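Local coordinates for starch synthase I (Hordeum vulgare, PDB 4HLN), which belongs to the plant starch synthases, glycosyltransferases of the GT-B fold in which two Rossmann-like domains face each other across a cleft, at residues A[116-121]-A[610-615]; A[123-128]-A[624-629]; A[246-251]-A[282-287]; A[388-393]-A[619-624]. All blocks are in the same frame, centred on the assembly; numbering follows the deposited sequence.

Contact 1 of 4, residues A[116-121]-A[610-615]; sequences NDQPLA and TWDHAA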
loop_
_atom_site.group_PDB
_atom_site.type_symbol
_atom_site.label_atom_id
_atom_site.label_comp_id
_atom_site.label_asym_id
_atom_site.label_seq_id
_atom_site.Cartn_x
_atom_site.Cartn_y
_atom_site.Cartn_z
ATOM N N ASN A 116 -17.099 -17.992 -17.221
ATOM C CA ASN A 116 -17.550 -17.207 -16.078
ATOM C C ASN A 116 -17.801 -15.743 -16.430
ATOM O O ASN A 116 -17.607 -15.321 -17.575
ATOM C CB ASN A 116 -16.544 -17.300 -14.926
ATOM N N ASP A 117 -18.234 -14.975 -15.433
ATOM C CA ASP A 117 -18.481 -13.547 -15.600
ATOM C C ASP A 117 -17.204 -12.743 -15.335
ATOM O O ASP A 117 -17.217 -11.507 -15.340
ATOM C CB ASP A 117 -19.600 -13.091 -14.661
ATOM C CG ASP A 117 -20.247 -11.793 -15.112
ATOM O OD1 ASP A 117 -21.355 -11.479 -14.628
ATOM O OD2 ASP A 117 -19.654 -11.090 -15.958
ATOM N N GLN A 118 -16.103 -13.454 -15.103
ATOM C CA GLN A 118 -14.816 -12.819 -14.839
ATOM C C GLN A 118 -14.346 -11.955 -16.007
ATOM O O GLN A 118 -14.028 -12.467 -17.085
ATOM C CB GLN A 118 -13.754 -13.872 -14.523
ATOM C CG GLN A 118 -12.315 -13.352 -14.599
ATOM C CD GLN A 118 -11.976 -12.357 -13.490
ATOM O OE1 GLN A 118 -12.181 -12.636 -12.306
ATOM N NE2 GLN A 118 -11.458 -11.191 -13.871
ATOM N N PRO A 119 -14.293 -10.633 -15.792
ATOM C CA PRO A 119 -13.821 -9.696 -16.815
ATOM C C PRO A 119 -12.360 -9.944 -17.189
ATOM O O PRO A 119 -11.530 -10.221 -16.318
ATOM C CB PRO A 119 -13.985 -8.325 -16.142
ATOM C CG PRO A 119 -14.029 -8.612 -14.687
ATOM C CD PRO A 119 -14.667 -9.951 -14.541
ATOM N N LEU A 120 -12.056 -9.859 -18.481
ATOM C CA LEU A 120 -10.693 -10.047 -18.962
ATOM C C LEU A 120 -10.134 -8.724 -19.506
ATOM O O LEU A 120 -10.873 -7.751 -19.671
ATOM C CB LEU A 120 -10.643 -11.174 -20.000
ATOM C CG LEU A 120 -11.243 -12.527 -19.551
ATOM C CD1 LEU A 120 -11.344 -13.504 -20.708
ATOM C CD2 LEU A 120 -10.483 -13.183 -18.374
ATOM N N ALA A 121 -8.828 -8.679 -19.756
ATOM C CA ALA A 121 -8.183 -7.441 -20.195
ATOM C C ALA A 121 -7.991 -7.360 -21.711
ATOM O O ALA A 121 -7.687 -8.370 -22.365
ATOM C CB ALA A 121 -6.845 -7.252 -19.478
ATOM N N THR A 610 -13.194 -2.867 -6.047
ATOM C CA THR A 610 -12.705 -4.226 -6.223
ATOM C C THR A 610 -11.276 -4.223 -6.708
ATOM O O THR A 610 -10.722 -3.195 -7.087
ATOM C CB THR A 610 -13.549 -5.030 -7.235
ATOM O OG1 THR A 610 -13.283 -4.571 -8.570
ATOM C CG2 THR A 610 -15.024 -4.873 -6.921
ATOM N N TRP A 611 -10.688 -5.404 -6.693
ATOM C CA TRP A 611 -9.378 -5.603 -7.263
ATOM C C TRP A 611 -9.378 -5.518 -8.785
ATOM O O TRP A 611 -8.382 -5.130 -9.384
ATOM C CB TRP A 611 -8.811 -6.932 -6.782
ATOM C CG TRP A 611 -8.297 -6.817 -5.392
ATOM C CD1 TRP A 611 -8.901 -7.257 -4.255
ATOM C CD2 TRP A 611 -7.078 -6.181 -4.981
ATOM N NE1 TRP A 611 -8.123 -6.963 -3.165
ATOM C CE2 TRP A 611 -7.004 -6.292 -3.579
ATOM C CE3 TRP A 611 -6.034 -5.543 -5.667
ATOM C CZ2 TRP A 611 -5.935 -5.785 -2.842
ATOM C CZ3 TRP A 611 -4.976 -5.038 -4.938
ATOM C CH2 TRP A 611 -4.933 -5.163 -3.534
ATOM N N ASP A 612 -10.489 -5.879 -9.416
ATOM C CA ASP A 612 -10.581 -5.731 -10.863
ATOM C C ASP A 612 -10.379 -4.282 -11.235
ATOM O O ASP A 612 -9.642 -3.962 -12.172
ATOM C CB ASP A 612 -11.927 -6.217 -11.400
ATOM C CG ASP A 612 -11.862 -7.636 -11.917
ATOM O OD1 ASP A 612 -10.793 -8.036 -12.440
ATOM O OD2 ASP A 612 -12.881 -8.354 -11.790
ATOM N N HIS A 613 -11.043 -3.404 -10.497
ATOM C CA HIS A 613 -10.946 -1.998 -10.794
ATOM C C HIS A 613 -9.504 -1.574 -10.563
ATOM O O HIS A 613 -8.929 -0.818 -11.346
ATOM C CB HIS A 613 -11.896 -1.206 -9.911
ATOM C CG HIS A 613 -11.908 0.257 -10.213
ATOM N ND1 HIS A 613 -11.061 1.149 -9.593
ATOM C CD2 HIS A 613 -12.658 0.981 -11.078
ATOM C CE1 HIS A 613 -11.293 2.365 -10.056
ATOM N NE2 HIS A 613 -12.258 2.291 -10.955
ATOM N N ALA A 614 -8.916 -2.087 -9.489
ATOM C CA ALA A 614 -7.543 -1.763 -9.163
ATOM C C ALA A 614 -6.585 -2.242 -10.254
ATOM O O ALA A 614 -5.713 -1.492 -10.695
ATOM C CB ALA A 614 -7.174 -2.365 -7.818
ATOM N N ALA A 615 -6.743 -3.494 -10.685
ATOM C CA ALA A 615 -5.863 -4.067 -11.704
ATOM C C ALA A 615 -6.001 -3.322 -13.032
ATOM O O ALA A 615 -5.032 -3.159 -13.770
ATOM C CB ALA A 615 -6.144 -5.533 -11.889
#

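Contact 2 of 4, residues A[123-128]-A[624-629]; sequences VTRSIV and WAFVDQ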
loop_
_atom_site.group_PDB
_atom_site.type_symbol
_atom_site.label_atom_id
_atom_site.label_comp_id
_atom_site.label_asym_id
_atom_site.label_seq_id
_atom_site.Cartn_x
_atom_site.Cartn_y
_atom_site.Cartn_z
ATOM N N VAL A 123 -5.599 -6.095 -23.483
ATOM C CA VAL A 123 -4.266 -6.563 -23.811
ATOM C C VAL A 123 -3.712 -7.312 -22.625
ATOM O O VAL A 123 -3.377 -6.708 -21.611
ATOM C CB VAL A 123 -3.317 -5.393 -24.069
ATOM C CG1 VAL A 123 -1.999 -5.905 -24.603
ATOM C CG2 VAL A 123 -3.945 -4.415 -25.023
ATOM N N THR A 124 -3.621 -8.627 -22.748
ATOM C CA THR A 124 -3.003 -9.440 -21.718
ATOM C C THR A 124 -1.484 -9.318 -21.844
ATOM O O THR A 124 -0.955 -9.161 -22.940
ATOM C CB THR A 124 -3.413 -10.905 -21.869
ATOM O OG1 THR A 124 -2.913 -11.400 -23.113
ATOM C CG2 THR A 124 -4.928 -11.040 -21.850
ATOM N N ARG A 125 -0.784 -9.387 -20.720
ATOM C CA ARG A 125 0.661 -9.209 -20.720
ATOM C C ARG A 125 1.368 -10.268 -19.892
ATOM O O ARG A 125 0.728 -11.091 -19.209
ATOM C CB ARG A 125 1.034 -7.828 -20.176
ATOM C CG ARG A 125 0.413 -6.696 -20.935
ATOM C CD ARG A 125 1.487 -5.786 -21.421
ATOM N NE ARG A 125 1.021 -4.833 -22.417
ATOM C CZ ARG A 125 1.630 -4.631 -23.582
ATOM N NH1 ARG A 125 1.154 -3.736 -24.435
ATOM N NH2 ARG A 125 2.724 -5.326 -23.888
ATOM N N SER A 126 2.696 -10.236 -19.971
ATOM C CA SER A 126 3.532 -11.059 -19.121
ATOM C C SER A 126 4.097 -10.155 -18.041
ATOM O O SER A 126 4.787 -9.180 -18.329
ATOM C CB SER A 126 4.644 -11.729 -19.920
ATOM O OG SER A 126 4.101 -12.736 -20.765
ATOM N N ILE A 127 3.779 -10.476 -16.797
ATOM C CA ILE A 127 4.083 -9.595 -15.683
ATOM C C ILE A 127 4.893 -10.319 -14.637
ATOM O O ILE A 127 4.505 -11.395 -14.183
ATOM C CB ILE A 127 2.805 -9.063 -15.050
ATOM C CG1 ILE A 127 1.940 -8.411 -16.121
ATOM C CG2 ILE A 127 3.132 -8.044 -14.000
ATOM C CD1 ILE A 127 0.580 -8.030 -15.629
ATOM N N VAL A 128 6.022 -9.728 -14.263
ATOM C CA VAL A 128 6.914 -10.358 -13.306
ATOM C C VAL A 128 7.027 -9.496 -12.057
ATOM O O VAL A 128 7.674 -8.448 -12.070
ATOM C CB VAL A 128 8.321 -10.592 -13.905
ATOM C CG1 VAL A 128 9.192 -11.340 -12.926
ATOM C CG2 VAL A 128 8.243 -11.354 -15.246
ATOM N N TRP A 624 1.052 2.835 -20.714
ATOM C CA TRP A 624 1.919 3.998 -20.799
ATOM C C TRP A 624 3.401 3.614 -20.810
ATOM O O TRP A 624 4.175 4.175 -21.579
ATOM C CB TRP A 624 1.661 4.918 -19.638
ATOM C CG TRP A 624 0.345 5.536 -19.690
ATOM C CD1 TRP A 624 -0.393 5.805 -20.804
ATOM C CD2 TRP A 624 -0.427 5.975 -18.576
ATOM N NE1 TRP A 624 -1.582 6.396 -20.451
ATOM C CE2 TRP A 624 -1.626 6.512 -19.085
ATOM C CE3 TRP A 624 -0.221 5.970 -17.198
ATOM C CZ2 TRP A 624 -2.614 7.044 -18.260
ATOM C CZ3 TRP A 624 -1.206 6.495 -16.377
ATOM C CH2 TRP A 624 -2.387 7.022 -16.912
ATOM N N ALA A 625 3.797 2.660 -19.972
ATOM C CA ALA A 625 5.207 2.305 -19.895
ATOM C C ALA A 625 5.687 1.708 -21.196
ATOM O O ALA A 625 6.784 2.029 -21.668
ATOM C CB ALA A 625 5.476 1.348 -18.752
ATOM N N PHE A 626 4.862 0.837 -21.773
ATOM C CA PHE A 626 5.248 0.125 -22.986
ATOM C C PHE A 626 5.266 1.049 -24.181
ATOM O O PHE A 626 6.154 0.972 -25.019
ATOM C CB PHE A 626 4.321 -1.049 -23.255
ATOM C CG PHE A 626 4.643 -2.261 -22.449
ATOM C CD1 PHE A 626 5.837 -2.931 -22.638
ATOM C CD2 PHE A 626 3.755 -2.734 -21.499
ATOM C CE1 PHE A 626 6.145 -4.056 -21.900
ATOM C CE2 PHE A 626 4.054 -3.855 -20.756
ATOM C CZ PHE A 626 5.251 -4.523 -20.964
ATOM N N VAL A 627 4.284 1.936 -24.244
ATOM C CA VAL A 627 4.210 2.900 -25.329
ATOM C C VAL A 627 5.437 3.826 -25.373
ATOM O O VAL A 627 5.925 4.156 -26.452
ATOM C CB VAL A 627 2.925 3.729 -25.239
ATOM C CG1 VAL A 627 3.053 4.970 -26.092
ATOM C CG2 VAL A 627 1.715 2.880 -25.649
ATOM N N ASP A 628 5.942 4.219 -24.203
ATOM C CA ASP A 628 7.113 5.093 -24.128
ATOM C C ASP A 628 8.457 4.353 -24.201
ATOM O O ASP A 628 8.536 3.133 -24.030
ATOM C CB ASP A 628 7.049 5.967 -22.875
ATOM C CG ASP A 628 5.781 6.817 -22.818
ATOM O OD1 ASP A 628 5.271 7.177 -23.903
ATOM O OD2 ASP A 628 5.291 7.116 -21.695
ATOM N N GLN A 629 9.514 5.110 -24.472
ATOM C CA GLN A 629 10.862 4.565 -24.535
ATOM C C GLN A 629 11.290 4.140 -23.152
ATOM O O GLN A 629 10.925 4.784 -22.173
ATOM C CB GLN A 629 11.832 5.643 -25.013
ATOM C CG GLN A 629 11.700 6.012 -26.474
ATOM C CD GLN A 629 12.446 5.046 -27.381
ATOM O OE1 GLN A 629 12.434 3.827 -27.167
ATOM N NE2 GLN A 629 13.116 5.591 -28.395
#

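Contact 3 of 4, residues A[246-251]-A[282-287]; sequences ACEAPL and AKYRPY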
loop_
_atom_site.group_PDB
_atom_site.type_symbol
_atom_site.label_atom_id
_atom_site.label_comp_id
_atom_site.label_asym_id
_atom_site.label_seq_id
_atom_site.Cartn_x
_atom_site.Cartn_y
_atom_site.Cartn_z
ATOM N N ALA A 246 16.015 -12.554 -10.530
ATOM C CA ALA A 246 14.735 -12.196 -11.103
ATOM C C ALA A 246 14.876 -11.793 -12.576
ATOM O O ALA A 246 13.932 -11.924 -13.364
ATOM C CB ALA A 246 14.065 -11.093 -10.275
ATOM N N CYS A 247 16.059 -11.315 -12.949
ATOM C CA CYS A 247 16.335 -10.965 -14.340
ATOM C C CYS A 247 16.514 -12.209 -15.211
ATOM O O CYS A 247 16.183 -12.209 -16.389
ATOM C CB CYS A 247 17.555 -10.054 -14.428
ATOM S SG CYS A 247 17.217 -8.392 -13.810
ATOM N N GLU A 248 17.007 -13.280 -14.611
ATOM C CA GLU A 248 17.173 -14.535 -15.329
ATOM C C GLU A 248 15.902 -15.367 -15.490
ATOM O O GLU A 248 15.726 -16.053 -16.497
ATOM C CB GLU A 248 18.260 -15.370 -14.658
ATOM C CG GLU A 248 19.635 -14.810 -14.933
ATOM C CD GLU A 248 19.940 -14.799 -16.429
ATOM O OE1 GLU A 248 19.901 -15.896 -17.039
ATOM O OE2 GLU A 248 20.203 -13.707 -16.993
ATOM N N ALA A 249 15.019 -15.309 -14.504
ATOM C CA ALA A 249 13.881 -16.219 -14.480
ATOM C C ALA A 249 13.073 -16.225 -15.788
ATOM O O ALA A 249 12.771 -17.293 -16.336
ATOM C CB ALA A 249 12.990 -15.932 -13.274
ATOM N N PRO A 250 12.729 -15.035 -16.296
ATOM C CA PRO A 250 11.911 -14.936 -17.520
ATOM C C PRO A 250 12.636 -15.446 -18.765
ATOM O O PRO A 250 12.012 -15.745 -19.781
ATOM C CB PRO A 250 11.640 -13.429 -17.645
ATOM C CG PRO A 250 11.875 -12.881 -16.281
ATOM C CD PRO A 250 12.980 -13.717 -15.693
ATOM N N LEU A 251 13.953 -15.553 -18.673
ATOM C CA LEU A 251 14.750 -16.027 -19.788
ATOM C C LEU A 251 15.035 -17.527 -19.739
ATOM O O LEU A 251 15.342 -18.116 -20.768
ATOM C CB LEU A 251 16.074 -15.290 -19.837
ATOM C CG LEU A 251 16.021 -13.765 -19.894
ATOM C CD1 LEU A 251 17.414 -13.139 -19.683
ATOM C CD2 LEU A 251 15.423 -13.303 -21.191
ATOM N N ALA A 282 21.695 -1.727 -17.339
ATOM C CA ALA A 282 23.149 -1.787 -17.342
ATOM C C ALA A 282 23.676 -3.063 -17.998
ATOM O O ALA A 282 24.641 -3.040 -18.759
ATOM C CB ALA A 282 23.679 -1.656 -15.899
ATOM N N LYS A 283 23.035 -4.180 -17.682
ATOM C CA LYS A 283 23.539 -5.478 -18.070
ATOM C C LYS A 283 22.843 -6.067 -19.311
ATOM O O LYS A 283 23.474 -6.787 -20.074
ATOM C CB LYS A 283 23.482 -6.419 -16.856
ATOM C CG LYS A 283 23.354 -7.907 -17.165
ATOM C CD LYS A 283 23.592 -8.745 -15.898
ATOM C CE LYS A 283 23.471 -10.242 -16.145
ATOM N NZ LYS A 283 24.283 -10.669 -17.312
ATOM N N TYR A 284 21.569 -5.741 -19.540
ATOM C CA TYR A 284 20.819 -6.389 -20.624
ATOM C C TYR A 284 20.549 -5.548 -21.878
ATOM O O TYR A 284 20.899 -5.952 -22.986
ATOM C CB TYR A 284 19.512 -6.979 -20.104
ATOM C CG TYR A 284 19.712 -8.059 -19.060
ATOM C CD1 TYR A 284 19.896 -9.382 -19.432
ATOM C CD2 TYR A 284 19.716 -7.756 -17.698
ATOM C CE1 TYR A 284 20.083 -10.386 -18.488
ATOM C CE2 TYR A 284 19.897 -8.750 -16.745
ATOM C CZ TYR A 284 20.076 -10.070 -17.152
ATOM O OH TYR A 284 20.252 -11.078 -16.232
ATOM N N ARG A 285 19.920 -4.393 -21.715
ATOM C CA ARG A 285 19.526 -3.603 -22.882
ATOM C C ARG A 285 20.689 -3.153 -23.768
ATOM O O ARG A 285 20.555 -3.078 -24.982
ATOM C CB ARG A 285 18.682 -2.397 -22.471
ATOM C CG ARG A 285 17.397 -2.783 -21.827
ATOM C CD ARG A 285 16.328 -1.771 -22.102
ATOM N NE ARG A 285 15.222 -1.985 -21.181
ATOM C CZ ARG A 285 15.069 -1.321 -20.042
ATOM N NH1 ARG A 285 15.934 -0.372 -19.689
ATOM N NH2 ARG A 285 14.034 -1.592 -19.273
ATOM N N PRO A 286 21.835 -2.832 -23.167
ATOM C CA PRO A 286 22.924 -2.396 -24.048
ATOM C C PRO A 286 23.382 -3.497 -25.014
ATOM O O PRO A 286 24.083 -3.209 -25.982
ATOM C CB PRO A 286 24.046 -2.017 -23.062
ATOM C CG PRO A 286 23.324 -1.737 -21.765
ATOM C CD PRO A 286 22.174 -2.694 -21.739
ATOM N N TYR A 287 22.976 -4.736 -24.769
ATOM C CA TYR A 287 23.373 -5.840 -25.637
ATOM C C TYR A 287 22.242 -6.418 -26.489
ATOM O O TYR A 287 22.426 -7.417 -27.181
ATOM C CB TYR A 287 24.039 -6.932 -24.810
ATOM C CG TYR A 287 25.201 -6.401 -24.013
ATOM C CD1 TYR A 287 26.461 -6.269 -24.590
ATOM C CD2 TYR A 287 25.036 -6.001 -22.694
ATOM C CE1 TYR A 287 27.523 -5.771 -23.872
ATOM C CE2 TYR A 287 26.091 -5.506 -21.973
ATOM C CZ TYR A 287 27.333 -5.391 -22.561
ATOM O OH TYR A 287 28.385 -4.887 -21.833
#

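Contact 4 of 4, residues A[388-393]-A[619-624]; sequences VLNGIV and EQIFEW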
loop_
_atom_site.group_PDB
_atom_site.type_symbol
_atom_site.label_atom_id
_atom_site.label_comp_id
_atom_site.label_asym_id
_atom_site.label_seq_id
_atom_site.Cartn_x
_atom_site.Cartn_y
_atom_site.Cartn_z
ATOM N N VAL A 388 5.691 10.486 -14.273
ATOM C CA VAL A 388 5.496 9.041 -14.250
ATOM C C VAL A 388 5.040 8.512 -12.903
ATOM O O VAL A 388 5.114 7.308 -12.656
ATOM C CB VAL A 388 6.760 8.267 -14.707
ATOM C CG1 VAL A 388 6.980 8.480 -16.190
ATOM C CG2 VAL A 388 7.995 8.695 -13.903
ATOM N N LEU A 389 4.557 9.407 -12.042
ATOM C CA LEU A 389 4.094 9.017 -10.708
ATOM C C LEU A 389 2.606 8.706 -10.643
ATOM O O LEU A 389 1.800 9.333 -11.336
ATOM C CB LEU A 389 4.416 10.101 -9.680
ATOM C CG LEU A 389 5.888 10.372 -9.389
ATOM C CD1 LEU A 389 6.032 11.318 -8.207
ATOM C CD2 LEU A 389 6.633 9.073 -9.130
ATOM N N ASN A 390 2.258 7.737 -9.797
ATOM C CA ASN A 390 0.870 7.362 -9.522
ATOM C C ASN A 390 0.793 6.824 -8.115
ATOM O O ASN A 390 1.768 6.272 -7.599
ATOM C CB ASN A 390 0.386 6.277 -10.483
ATOM C CG ASN A 390 0.601 6.638 -11.948
ATOM O OD1 ASN A 390 1.640 6.312 -12.559
ATOM N ND2 ASN A 390 -0.385 7.310 -12.523
ATOM N N GLY A 391 -0.367 6.977 -7.487
ATOM C CA GLY A 391 -0.551 6.465 -6.143
ATOM C C GLY A 391 -0.792 4.968 -6.132
ATOM O O GLY A 391 -1.146 4.376 -7.156
ATOM N N ILE A 392 -0.589 4.349 -4.974
ATOM C CA ILE A 392 -0.921 2.942 -4.805
ATOM C C ILE A 392 -2.434 2.810 -4.889
ATOM O O ILE A 392 -3.152 3.625 -4.341
ATOM C CB ILE A 392 -0.490 2.414 -3.427
ATOM C CG1 ILE A 392 0.914 2.907 -3.053
ATOM C CG2 ILE A 392 -0.569 0.907 -3.406
ATOM C CD1 ILE A 392 1.994 1.870 -3.186
ATOM N N VAL A 393 -2.929 1.799 -5.589
ATOM C CA VAL A 393 -4.368 1.561 -5.625
ATOM C C VAL A 393 -4.650 0.158 -5.130
ATOM O O VAL A 393 -4.022 -0.803 -5.586
ATOM C CB VAL A 393 -4.969 1.745 -7.039
ATOM C CG1 VAL A 393 -6.476 1.411 -7.040
ATOM C CG2 VAL A 393 -4.731 3.166 -7.539
ATOM N N GLU A 619 -3.065 -1.641 -15.168
ATOM C CA GLU A 619 -2.977 -2.041 -16.566
ATOM C C GLU A 619 -2.743 -0.822 -17.446
ATOM O O GLU A 619 -1.923 -0.849 -18.361
ATOM C CB GLU A 619 -4.250 -2.752 -16.990
ATOM C CG GLU A 619 -4.302 -4.226 -16.640
ATOM C CD GLU A 619 -5.708 -4.790 -16.796
ATOM O OE1 GLU A 619 -6.583 -4.063 -17.329
ATOM O OE2 GLU A 619 -5.941 -5.946 -16.375
ATOM N N GLN A 620 -3.471 0.247 -17.148
ATOM C CA GLN A 620 -3.300 1.517 -17.827
ATOM C C GLN A 620 -1.844 1.955 -17.720
ATOM O O GLN A 620 -1.172 2.237 -18.716
ATOM C CB GLN A 620 -4.226 2.555 -17.181
ATOM C CG GLN A 620 -4.056 3.967 -17.699
ATOM C CD GLN A 620 -4.491 4.112 -19.154
ATOM O OE1 GLN A 620 -5.568 4.647 -19.436
ATOM N NE2 GLN A 620 -3.656 3.634 -20.086
ATOM N N ILE A 621 -1.361 1.981 -16.488
ATOM C CA ILE A 621 0.004 2.366 -16.208
ATOM C C ILE A 621 0.995 1.600 -17.071
ATOM O O ILE A 621 1.827 2.209 -17.733
ATOM C CB ILE A 621 0.301 2.205 -14.701
ATOM C CG1 ILE A 621 -0.422 3.306 -13.927
ATOM C CG2 ILE A 621 1.797 2.237 -14.407
ATOM C CD1 ILE A 621 -0.424 3.081 -12.442
ATOM N N PHE A 622 0.894 0.276 -17.082
ATOM C CA PHE A 622 1.787 -0.553 -17.902
ATOM C C PHE A 622 1.717 -0.195 -19.360
ATOM O O PHE A 622 2.709 -0.294 -20.066
ATOM C CB PHE A 622 1.468 -2.038 -17.764
ATOM C CG PHE A 622 1.492 -2.526 -16.352
ATOM C CD1 PHE A 622 2.236 -1.859 -15.391
ATOM C CD2 PHE A 622 0.761 -3.636 -15.978
ATOM C CE1 PHE A 622 2.256 -2.294 -14.082
ATOM C CE2 PHE A 622 0.769 -4.076 -14.672
ATOM C CZ PHE A 622 1.518 -3.409 -13.720
ATOM N N GLU A 623 0.539 0.204 -19.823
ATOM C CA GLU A 623 0.405 0.562 -21.226
ATOM C C GLU A 623 1.202 1.813 -21.555
ATOM O O GLU A 623 1.969 1.832 -22.535
ATOM C CB GLU A 623 -1.058 0.671 -21.640
ATOM C CG GLU A 623 -1.672 -0.720 -21.829
ATOM C CD GLU A 623 -0.745 -1.682 -22.611
ATOM O OE1 GLU A 623 -0.115 -1.244 -23.608
ATOM O OE2 GLU A 623 -0.639 -2.872 -22.225
ATOM N N TRP A 624 1.052 2.835 -20.714
ATOM C CA TRP A 624 1.919 3.998 -20.799
ATOM C C TRP A 624 3.401 3.614 -20.810
ATOM O O TRP A 624 4.175 4.175 -21.579
ATOM C CB TRP A 624 1.661 4.918 -19.638
ATOM C CG TRP A 624 0.345 5.536 -19.690
ATOM C CD1 TRP A 624 -0.393 5.805 -20.804
ATOM C CD2 TRP A 624 -0.427 5.975 -18.576
ATOM N NE1 TRP A 624 -1.582 6.396 -20.451
ATOM C CE2 TRP A 624 -1.626 6.512 -19.085
ATOM C CE3 TRP A 624 -0.221 5.970 -17.198
ATOM C CZ2 TRP A 624 -2.614 7.044 -18.260
ATOM C CZ3 TRP A 624 -1.206 6.495 -16.377
ATOM C CH2 TRP A 624 -2.387 7.022 -16.912
#

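Contact 1 of 4, residues A[116-121]-A[610-615]
Pro119 and Gln118 meet the carboxylate of Asp612, and the closer half of the contact is the proline ring. Its CG lies 3.1 Å from Asp612 OD2 and its CD 3.6 Å from the same oxygen, so the ring presents its outer carbons, the ones away from CA, to a polar group. The looser half is Gln118. Its side chain runs out with CG anti to the backbone N (chi1 165°) and then bends at chi2, which carries the amide to the acid's other oxygen; even there NE2 stays 3.5 Å from Asp612 OD1, with amide and carboxylate planes 61° apart. NE2 has a firmer partner within its own loop: a 2.6 Å hydrogen bond to Pro119 O, in the carbonyl plane on a lone pair. Beyond, Asp117 and Leu120 belong to the solvent side of the segment. Asp612 sits in the first turn of helix 611-627, whose N-cap is Thr610: its OG1 accepts from His613 N over 3.2 Å. An acid suits a helix start, where its charge should be stabilised by the helix dipole, and a proline, which lacks an N-H, suits this extended part of the loop. The strongest partner of Asp612 is Arg157, in a salt bridge through OD1. The loop therefore adds mainly van der Waals contact to a carboxylate whose charge is probably balanced largely by that arginine.

Contact 2 of 4, residues A[123-128]-A[624-629]
Arg125 lays its guanidinium flat on the ring of Phe626, the two planes only 19° apart and their centres 4.0 Å from each other. The stack is offset: Arg125 CZ stands off the middle of the ring, 30° from its normal, while NH2 hangs over the ring's centre and Phe626 CD2 over that of the guanidinium. The two side chains run antiparallel past one another, with Arg125 CD just beyond the rim beside Phe626 CE2, at 3.3 Å. Arginine suits this place because it offers both a hydrocarbon stem and a flat cation; phenylalanine offers a broad apolar face with a negative pi cloud. One shell out, the bend of Arg125 at chi2 (-124°) turns the stem along the ring, and NE forms a salt bridge with Glu623, one turn earlier on the helix that carries Phe626. The backbone of Arg125 is paired with Arg160, at the entry to strand 126-130, and Phe626 also touches Met265 of the neighbouring strand. Near the C-terminal end of the helix, Arg294 donates hydrogen bonds to the carbonyl oxygens of Ala625 and Asp628, through NE and NH2. Glu623 thus pairs with the cation's NE while Phe626 covers one of its faces, an ion pair and a cation-pi stack that together join the helix to the start of the first strand.

Contact 3 of 4, residues A[246-251]-A[282-287]
In the N-terminal Rossmann-like domain, helix 235-252 meets the last part of the helix in a beta-alpha-beta unit, and Tyr284 bridges the two. Its hydroxyl donates to Glu248 OE2 over 2.7 Å, and the oxygen accepts with its anti lone pair. OE2 lies at the ring's edge, near its plane, and the carboxylate is turned only 21° from the ring. Glu248 reaches this point by bending at chi2 (-61°). Beside the bond, Cys247 CB packs 3.5 Å from Tyr284 CE2, with its sulfur an oblique 5.1 Å from the ring centroid, and across the ring Leu251 CD1 touches CE1 at 4.0 Å. A tyrosine suits the spot because its ring packs on Cys247 and Leu251 while its hydroxyl reaches the acid. Lys283 CG lies over one ring face, toward the rim, and Tyr290 meets Tyr284 edge-to-face. Helix 235-252 turns its other side to strands 126-130 and 160-166, while helix 276-284 links parallel strands 264-269 and 294-299.

Contact 4 of 4, residues A[388-393]-A[619-624]
Ile621 and Trp624, one helical turn apart, are the residues of 619-624 that reach Asn390. Glu619 comes first and faces elsewhere, with a salt bridge to Arg157 and a hydrogen bond to His159. Gln620 also serves its own helix: its CG lies over the Trp624 ring, 3.4 Å above the plane and toward the rim. Ile621 carries the main contact. Its CG1 is anti to the carbonyl carbon (chi1 -72°), which sends the longer branch toward the strand, and the terminal CD1 rests 3.7 Å from Asn390 CG and 3.8 Å from Asn390 CB. This slender branch suits both the apolar stem and the flank of an amide. Asn390 belongs to strand 389-391, an outermost strand of the large mixed sheet in the N-terminal domain; helix 611-627 packs across this sheet, a return of the C-terminal helix that is common among GT-B enzymes. Phe622 packs on the sheet, against Met265 and Val267 of strand 264-269. Trp624 closes the segment: its long indole reaches back to the strand, CZ3 4.0 Å from Asn390 ND2, which lies at the edge near the indole plane, amide and ring 19° apart. Asparagine suits its place by offering Ile621 a flat amide and Arg357 a carbonyl: OD1 bonds to NH2 of Arg357, a residue that the side chains of Ile621 and Trp624 also touch.

Contacts 1, 4 and 2 follow one another along helix 611-627, from its N-terminal turn to its C-terminal end, with centres 16 Å (1 to 4) and 11 Å (4 to 2) apart. Contacts 2 and 4 reach the same mixed sheet, at strands 126-130 and 389-391, share Trp624, and are tied by the Arg125-Glu623 salt bridge. Contact 3 stands apart, 31 Å from contact 1 between centres, but touches contact 2 through Val128 and Pro250. In sequence, contacts 1 and 2 each join the N-terminal portion to the last helix, and their segments alternate; contact 3 closes before contact 4 opens. The final helix is thus tied to the start of the modelled chain on the N-terminal domain.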